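PDB 4K61: uncharacterized protein, which is of unknown function but belongs to a PepSY-like family of putative beta-lactamase-inhibitor-like proteins. Local coordinates for residues Asp63-Ala68 against Ser96-Glu101; Val100-Ala105 against Tyr111-Thr116. All blocks are in the same frame, centred on the assembly; numbering follows the deposited sequence.

Interaction 1: residues Asp63-Ala68 against Ser96-Glu101; sequences DEVPPA and SIVAVE
V65 and V98 meet through one methyl each, CG1 of V65 lying 3.8 Å from CG1 of V98, with the two side chains turned at about a right angle to one another. Both point from the backbone toward the opposing segment and both offer CG1, but with different torsions. V98 stands with CG1 opposite its backbone N (chi1 -175°), which sends that methyl to V65 and turns CG2 toward P66. V65 CG1 is anti to the carbonyl carbon; CG2, between N and that carbon, lies farther from V98. The second touch is looser: ring carbon CD of P66 faces V98 CG2 at 4.2 Å, so V98 straddles two consecutive residues of the loop. No hydrogen bond crosses between the segments, and the chains remain well apart, 7.4 Å between the CA atoms of V65 and V98. Only about 95 Å² is buried, a small apolar patch that is part of a larger core. V65 also rests on W59, V86 and Y70, and V98 on W88 and V69, so strand 82-90 and helix 67-75 close around the pair. P66 occupies the N-cap position of that helix. The contact illustrates how the lead-in to a helix is seated on a sheet: V65 and P66 rest on strand 97-103 just where helix 67-75 begins, in an alpha+beta PepSY-like architecture with the helix packed on one face of the antiparallel sheet.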
ATOM      1  N   ASP A  63     -12.054  -3.551  -8.726  1.00 30.76           N
ATOM      2  CA  ASP A  63     -12.909  -4.723  -8.472  1.00 30.94           C
ATOM      3  C   ASP A  63     -12.907  -5.150  -7.002  1.00 29.39           C
ATOM      4  O   ASP A  63     -13.877  -5.704  -6.517  1.00 28.30           O
ATOM      5  CB  ASP A  63     -12.426  -5.953  -9.271  1.00 33.98           C
ATOM      6  CG  ASP A  63     -12.616  -5.818 -10.782  1.00 38.44           C
ATOM      7  OD1 ASP A  63     -13.074  -4.755 -11.260  1.00 37.76           O
ATOM      8  OD2 ASP A  63     -12.295  -6.812 -11.481  1.00 41.34           O
ATOM      9  N   GLU A  64     -11.801  -4.881  -6.323  1.00 27.02           N
ATOM     10  CA  GLU A  64     -11.550  -5.355  -4.959  1.00 25.93           C
ATOM     11  C   GLU A  64     -11.960  -4.401  -3.854  1.00 23.60           C
ATOM     12  O   GLU A  64     -11.973  -4.805  -2.689  1.00 23.78           O
ATOM     13  CB  GLU A  64     -10.070  -5.667  -4.790  1.00 23.94           C
ATOM     14  CG  GLU A  64      -9.544  -6.747  -5.720  1.00 25.17           C
ATOM     15  CD  GLU A  64     -10.044  -8.134  -5.359  1.00 30.16           C
ATOM     16  OE1 GLU A  64     -10.568  -8.338  -4.249  1.00 34.86           O
ATOM     17  OE2 GLU A  64      -9.893  -9.053  -6.174  1.00 34.10           O
ATOM     18  N   VAL A  65     -12.348  -3.180  -4.204  1.00 22.66           N
ATOM     19  CA  VAL A  65     -12.626  -2.180  -3.177  1.00 22.95           C
ATOM     20  C   VAL A  65     -14.058  -2.290  -2.673  1.00 25.33           C
ATOM     21  O   VAL A  65     -14.921  -2.845  -3.339  1.00 27.97           O
ATOM     22  CB  VAL A  65     -12.300  -0.739  -3.656  1.00 21.38           C
ATOM     23  CG1 VAL A  65     -10.889  -0.653  -4.234  1.00 21.55           C
ATOM     24  CG2 VAL A  65     -13.326  -0.196  -4.639  1.00 24.21           C
ATOM     25  N   PRO A  66     -14.300  -1.790  -1.454  1.00 26.71           N
ATOM     26  CA  PRO A  66     -15.675  -1.697  -1.022  1.00 27.96           C
ATOM     27  C   PRO A  66     -16.527  -0.861  -1.984  1.00 27.78           C
ATOM     28  O   PRO A  66     -16.065   0.160  -2.480  1.00 27.13           O
ATOM     29  CB  PRO A  66     -15.562  -1.015   0.347  1.00 28.43           C
ATOM     30  CG  PRO A  66     -14.185  -1.364   0.844  1.00 26.03           C
ATOM     31  CD  PRO A  66     -13.346  -1.334  -0.425  1.00 24.32           C
ATOM     32  N   PRO A  67     -17.795  -1.257  -2.210  1.00 30.44           N
ATOM     33  CA  PRO A  67     -18.702  -0.445  -3.013  1.00 32.34           C
ATOM     34  C   PRO A  67     -18.717   1.052  -2.654  1.00 32.31           C
ATOM     35  O   PRO A  67     -18.734   1.896  -3.552  1.00 32.44           O
ATOM     36  CB  PRO A  67     -20.073  -1.095  -2.742  1.00 35.81           C
ATOM     37  CG  PRO A  67     -19.750  -2.520  -2.479  1.00 35.99           C
ATOM     38  CD  PRO A  67     -18.432  -2.502  -1.753  1.00 33.04           C
ATOM     39  N   ALA A  68     -18.691   1.379  -1.358  1.00 33.67           N
ATOM     40  CA  ALA A  68     -18.687   2.778  -0.911  1.00 31.31           C
ATOM     41  C   ALA A  68     -17.490   3.531  -1.481  1.00 28.45           C
ATOM     42  O   ALA A  68     -17.605   4.684  -1.870  1.00 29.69           O
ATOM     43  CB  ALA A  68     -18.664   2.852   0.616  1.00 31.50           C
ATOM     44  N   SER A  96      -7.826   1.189   8.380  1.00 25.69           N
ATOM     45  CA  SER A  96      -7.308   0.861   7.049  1.00 22.48           C
ATOM     46  C   SER A  96      -7.645   1.964   6.023  1.00 21.58           C
ATOM     47  O   SER A  96      -8.548   2.783   6.200  1.00 22.17           O
ATOM     48  CB  SER A  96      -7.876  -0.466   6.564  1.00 23.57           C
ATOM     49  OG  SER A  96      -7.449  -1.507   7.427  1.00 25.32           O
ATOM     50  N   ILE A  97      -6.908   1.945   4.932  1.00 19.64           N
ATOM     51  CA  ILE A  97      -7.020   2.947   3.865  1.00 19.32           C
ATOM     52  C   ILE A  97      -7.031   2.246   2.528  1.00 17.69           C
ATOM     53  O   ILE A  97      -6.239   1.309   2.318  1.00 18.50           O
ATOM     54  CB  ILE A  97      -5.829   3.931   3.924  1.00 19.67           C
ATOM     55  CG1 ILE A  97      -5.908   4.789   5.182  1.00 22.38           C
ATOM     56  CG2 ILE A  97      -5.770   4.800   2.666  1.00 19.59           C
ATOM     57  CD1 ILE A  97      -4.628   5.585   5.411  1.00 24.62           C
ATOM     58  N   VAL A  98      -7.894   2.692   1.598  1.00 17.17           N
ATOM     59  CA  VAL A  98      -7.758   2.316   0.194  1.00 17.34           C
ATOM     60  C   VAL A  98      -6.990   3.437  -0.525  1.00 17.10           C
ATOM     61  O   VAL A  98      -7.463   4.575  -0.577  1.00 16.28           O
ATOM     62  CB  VAL A  98      -9.097   2.112  -0.535  1.00 18.25           C
ATOM     63  CG1 VAL A  98      -8.876   1.605  -1.950  1.00 18.22           C
ATOM     64  CG2 VAL A  98      -9.983   1.141   0.218  1.00 19.17           C
ATOM     65  N   ALA A  99      -5.815   3.118  -1.057  1.00 16.79           N
ATOM     66  CA  ALA A  99      -5.009   4.099  -1.758  1.00 16.14           C
ATOM     67  C   ALA A  99      -5.183   3.871  -3.261  1.00 18.19           C
ATOM     68  O   ALA A  99      -4.926   2.761  -3.796  1.00 18.73           O
ATOM     69  CB  ALA A  99      -3.558   3.989  -1.367  1.00 17.84           C
ATOM     70  N   VAL A 100      -5.671   4.898  -3.946  1.00 16.77           N
ATOM     71  CA  VAL A 100      -5.905   4.796  -5.393  1.00 18.60           C
ATOM     72  C   VAL A 100      -4.981   5.765  -6.120  1.00 19.13           C
ATOM     73  O   VAL A 100      -4.911   6.941  -5.767  1.00 18.48           O
ATOM     74  CB  VAL A 100      -7.348   5.157  -5.749  1.00 18.39           C
ATOM     75  CG1 VAL A 100      -7.521   5.095  -7.246  1.00 19.58           C
ATOM     76  CG2 VAL A 100      -8.307   4.233  -5.023  1.00 19.94           C
ATOM     77  N   GLU A 101      -4.256   5.269  -7.124  1.00 19.09           N
ATOM     78  CA  GLU A 101      -3.430   6.142  -7.957  0.50 20.52           C
ATOM     79  C   GLU A 101      -4.040   6.248  -9.340  1.00 21.81           C
ATOM     80  O   GLU A 101      -4.365   5.221  -9.950  1.00 22.55           O
ATOM     81  CB  GLU A 101      -1.985   5.666  -8.062  0.50 22.14           C
ATOM     82  CG  GLU A 101      -1.128   6.729  -8.736  0.50 24.51           C
ATOM     83  CD  GLU A 101       0.371   6.589  -8.476  0.50 27.42           C
ATOM     84  OE1 GLU A 101       0.755   6.002  -7.435  0.50 25.94           O
ATOM     85  OE2 GLU A 101       1.161   7.131  -9.291  0.50 28.93           O
TER

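Interaction 2: residues Val100-Ala105 against Tyr111-Thr116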
ATOM      1  N   VAL A 100      -5.671   4.898  -3.946  1.00 16.77           N
ATOM      2  CA  VAL A 100      -5.905   4.796  -5.393  1.00 18.60           C
ATOM      3  C   VAL A 100      -4.981   5.765  -6.120  1.00 19.13           C
ATOM      4  O   VAL A 100      -4.911   6.941  -5.767  1.00 18.48           O
ATOM      5  CB  VAL A 100      -7.348   5.157  -5.749  1.00 18.39           C
ATOM      6  CG1 VAL A 100      -7.521   5.095  -7.246  1.00 19.58           C
ATOM      7  CG2 VAL A 100      -8.307   4.233  -5.023  1.00 19.94           C
ATOM      8  N   GLU A 101      -4.256   5.269  -7.124  1.00 19.09           N
ATOM      9  CA  GLU A 101      -3.430   6.142  -7.957  0.50 20.52           C
ATOM     10  C   GLU A 101      -4.040   6.248  -9.340  1.00 21.81           C
ATOM     11  O   GLU A 101      -4.365   5.221  -9.950  1.00 22.55           O
ATOM     12  CB  GLU A 101      -1.985   5.666  -8.062  0.50 22.14           C
ATOM     13  CG  GLU A 101      -1.128   6.729  -8.736  0.50 24.51           C
ATOM     14  CD  GLU A 101       0.371   6.589  -8.476  0.50 27.42           C
ATOM     15  OE1 GLU A 101       0.755   6.002  -7.435  0.50 25.94           O
ATOM     16  OE2 GLU A 101       1.161   7.131  -9.291  0.50 28.93           O
ATOM     17  N   VAL A 102      -4.191   7.485  -9.821  1.00 21.11           N
ATOM     18  CA  VAL A 102      -4.712   7.729 -11.162  1.00 23.63           C
ATOM     19  C   VAL A 102      -3.729   8.527 -12.001  1.00 25.57           C
ATOM     20  O   VAL A 102      -3.046   9.413 -11.469  1.00 23.74           O
ATOM     21  CB  VAL A 102      -6.048   8.476 -11.139  1.00 26.39           C
ATOM     22  CG1 VAL A 102      -7.102   7.636 -10.453  1.00 30.79           C
ATOM     23  CG2 VAL A 102      -5.938   9.828 -10.447  1.00 28.32           C
ATOM     24  N   GLY A 103      -3.724   8.249 -13.304  1.00 28.00           N
ATOM     25  CA  GLY A 103      -3.000   9.030 -14.300  1.00 31.21           C
ATOM     26  C   GLY A 103      -4.061   9.786 -15.090  1.00 36.70           C
ATOM     27  O   GLY A 103      -5.090   9.224 -15.433  1.00 34.74           O
HETATM   28  N   MSE A 104      -3.846  11.076 -15.351  1.00 45.71           N
HETATM   29  CA  MSE A 104      -4.872  11.900 -16.032  1.00 47.42           C
HETATM   30  C   MSE A 104      -4.720  11.885 -17.524  1.00 50.64           C
HETATM   31  O   MSE A 104      -3.725  11.372 -18.069  1.00 45.30           O
HETATM   32  CB  MSE A 104      -4.890  13.336 -15.514  1.00 50.57           C
HETATM   33  CG  MSE A 104      -5.048  13.424 -14.003  1.00 45.53           C
HETATM   34 SE   MSE A 104      -6.739  12.659 -13.291  0.75 51.12          SE
HETATM   35  CE  MSE A 104      -7.938  13.973 -14.164  1.00 47.84           C
ATOM     36  N   ALA A 105      -5.729  12.463 -18.182  1.00 59.16           N
ATOM     37  CA  ALA A 105      -5.818  12.539 -19.644  1.00 69.42           C
ATOM     38  C   ALA A 105      -4.524  12.992 -20.321  1.00 78.74           C
ATOM     39  O   ALA A 105      -4.065  12.353 -21.277  1.00 70.39           O
ATOM     40  CB  ALA A 105      -6.953  13.470 -20.047  1.00 73.44           C
ATOM     41  N   TYR A 111      -2.098  11.347  -9.484  1.00 22.91           N
ATOM     42  CA  TYR A 111      -2.656  11.669  -8.165  1.00 20.50           C
ATOM     43  C   TYR A 111      -2.816  10.412  -7.344  1.00 19.62           C
ATOM     44  O   TYR A 111      -3.117   9.324  -7.887  1.00 19.09           O
ATOM     45  CB  TYR A 111      -4.026  12.354  -8.260  1.00 20.90           C
ATOM     46  CG  TYR A 111      -4.007  13.675  -8.969  1.00 23.31           C
ATOM     47  CD1 TYR A 111      -3.523  14.821  -8.331  1.00 25.74           C
ATOM     48  CD2 TYR A 111      -4.449  13.795 -10.271  1.00 25.42           C
ATOM     49  CE1 TYR A 111      -3.465  16.050  -8.983  1.00 27.67           C
ATOM     50  CE2 TYR A 111      -4.417  15.026 -10.927  1.00 29.16           C
ATOM     51  CZ  TYR A 111      -3.924  16.146 -10.276  1.00 28.84           C
ATOM     52  OH  TYR A 111      -3.886  17.349 -10.927  1.00 34.48           O
ATOM     53  N   GLN A 112      -2.580  10.544  -6.051  1.00 18.15           N
ATOM     54  CA  GLN A 112      -2.872   9.500  -5.106  1.00 17.68           C
ATOM     55  C   GLN A 112      -3.981   9.973  -4.175  1.00 16.52           C
ATOM     56  O   GLN A 112      -3.850  11.030  -3.515  1.00 17.57           O
ATOM     57  CB  GLN A 112      -1.653   9.146  -4.305  1.00 20.13           C
ATOM     58  CG  GLN A 112      -1.902   8.072  -3.245  1.00 20.84           C
ATOM     59  CD  GLN A 112      -0.721   7.984  -2.290  1.00 24.01           C
ATOM     60  OE1 GLN A 112      -0.551   8.829  -1.385  1.00 27.58           O
ATOM     61  NE2 GLN A 112       0.087   6.966  -2.481  1.00 24.42           N
ATOM     62  N   ILE A 113      -5.035   9.182  -4.085  1.00 17.12           N
ATOM     63  CA  ILE A 113      -6.195   9.523  -3.255  1.00 16.32           C
ATOM     64  C   ILE A 113      -6.368   8.441  -2.190  1.00 16.17           C
ATOM     65  O   ILE A 113      -6.404   7.235  -2.504  1.00 16.67           O
ATOM     66  CB  ILE A 113      -7.477   9.617  -4.136  1.00 18.20           C
ATOM     67  CG1 ILE A 113      -7.264  10.510  -5.374  1.00 20.45           C
ATOM     68  CG2 ILE A 113      -8.639  10.158  -3.321  1.00 18.93           C
ATOM     69  CD1 ILE A 113      -7.010   9.743  -6.651  1.00 22.53           C
ATOM     70  N   LEU A 114      -6.493   8.875  -0.933  1.00 16.52           N
ATOM     71  CA  LEU A 114      -6.650   7.984   0.211  1.00 16.53           C
ATOM     72  C   LEU A 114      -8.092   8.042   0.691  1.00 18.38           C
ATOM     73  O   LEU A 114      -8.599   9.105   0.970  1.00 19.15           O
ATOM     74  CB  LEU A 114      -5.700   8.358   1.314  1.00 17.32           C
ATOM     75  CG  LEU A 114      -4.231   8.485   0.942  1.00 17.87           C
ATOM     76  CD1 LEU A 114      -3.427   8.769   2.211  1.00 19.42           C
ATOM     77  CD2 LEU A 114      -3.718   7.241   0.226  1.00 17.06           C
ATOM     78  N   PHE A 115      -8.733   6.870   0.699  1.00 17.83           N
ATOM     79  CA  PHE A 115     -10.096   6.711   1.125  1.00 18.81           C
ATOM     80  C   PHE A 115     -10.156   5.887   2.412  1.00 19.22           C
ATOM     81  O   PHE A 115      -9.405   4.907   2.568  1.00 19.85           O
ATOM     82  CB  PHE A 115     -10.885   5.928   0.084  1.00 18.23           C
ATOM     83  CG  PHE A 115     -11.050   6.613  -1.232  1.00 18.23           C
ATOM     84  CD1 PHE A 115     -10.112   6.457  -2.240  1.00 17.93           C
ATOM     85  CD2 PHE A 115     -12.176   7.394  -1.479  1.00 18.93           C
ATOM     86  CE1 PHE A 115     -10.310   7.047  -3.483  1.00 18.02           C
ATOM     87  CE2 PHE A 115     -12.354   8.016  -2.686  1.00 19.11           C
ATOM     88  CZ  PHE A 115     -11.434   7.842  -3.699  1.00 18.81           C
ATOM     89  N   THR A 116     -11.083   6.214   3.306  1.00 20.37           N
ATOM     90  CA  THR A 116     -11.448   5.288   4.362  1.00 21.14           C
ATOM     91  C   THR A 116     -12.238   4.124   3.728  1.00 21.02           C
ATOM     92  O   THR A 116     -12.703   4.235   2.588  1.00 19.82           O
ATOM     93  CB  THR A 116     -12.361   5.943   5.414  1.00 24.77           C
ATOM     94  OG1 THR A 116     -13.606   6.300   4.813  1.00 24.68           O
ATOM     95  CG2 THR A 116     -11.704   7.185   5.976  1.00 25.00           C
TER
HETATM   96  O   HOH W   1      -0.576   5.306  -4.719  1.00 31.07           O
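V100 and I113 form a hydrogen-bonded antiparallel pair, V100 N to I113 O and I113 N to V100 O both measuring 2.8 Å. V102 and Y111 repeat the pattern at 2.9 Å for V102 N to Y111 O, and between these two pairs sits the non-hydrogen-bonded pair E101 and Q112. On the face carrying the valines, V102 CG2 touches both Y111 CB (3.8 Å) and I113 CD1 (3.9 Å), while V100 CG2 reaches F115 CE1 at 3.8 Å. Past the strand end, selenomethionine M104 bends back (chi2 -62°) to set CG 3.5 Å from Y111 CE2, near the ring plane; its SE also lies at the ring edge, a Met-aromatic contact. On the other face, a water donates to E101 OE1 and accepts from Q112 NE2, a bridge that holds for one of the two E101 conformers and is therefore tentative. Q112 is itself anchored farther out, OE1 by R125 NH2 and NE2 by the carbonyl of P133. F73 of helix 67-75 covers V100, V102 and F115, and Y78 meets the Y111 ring edge-to-face. Strands 97-103 and 110-115 thereby make a beta hairpin within the antiparallel sheet of this PepSY-like protein, with an apolar face turned to a helix.

The two interactions lie with their centres about 10 Å apart and share V100 and E101 of strand 97-103. Along the chain, 63-68 comes first and leads into helix 67-75; strand 82-90 follows, then strand 97-103 and its hairpin partner 110-115. Interaction 1 seats the segment leading into the helix on one face of the sheet, whereas interaction 2 works within the sheet, joining neighbouring strands. They also touch directly: V98 N probably donates to F115 O at 2.9 Å, continuing the hairpin pairing through the backbone of V98, whose side chain meets V65 and P66. Helix 67-75 reaches both, through V69 and F73, so one apolar core unites them.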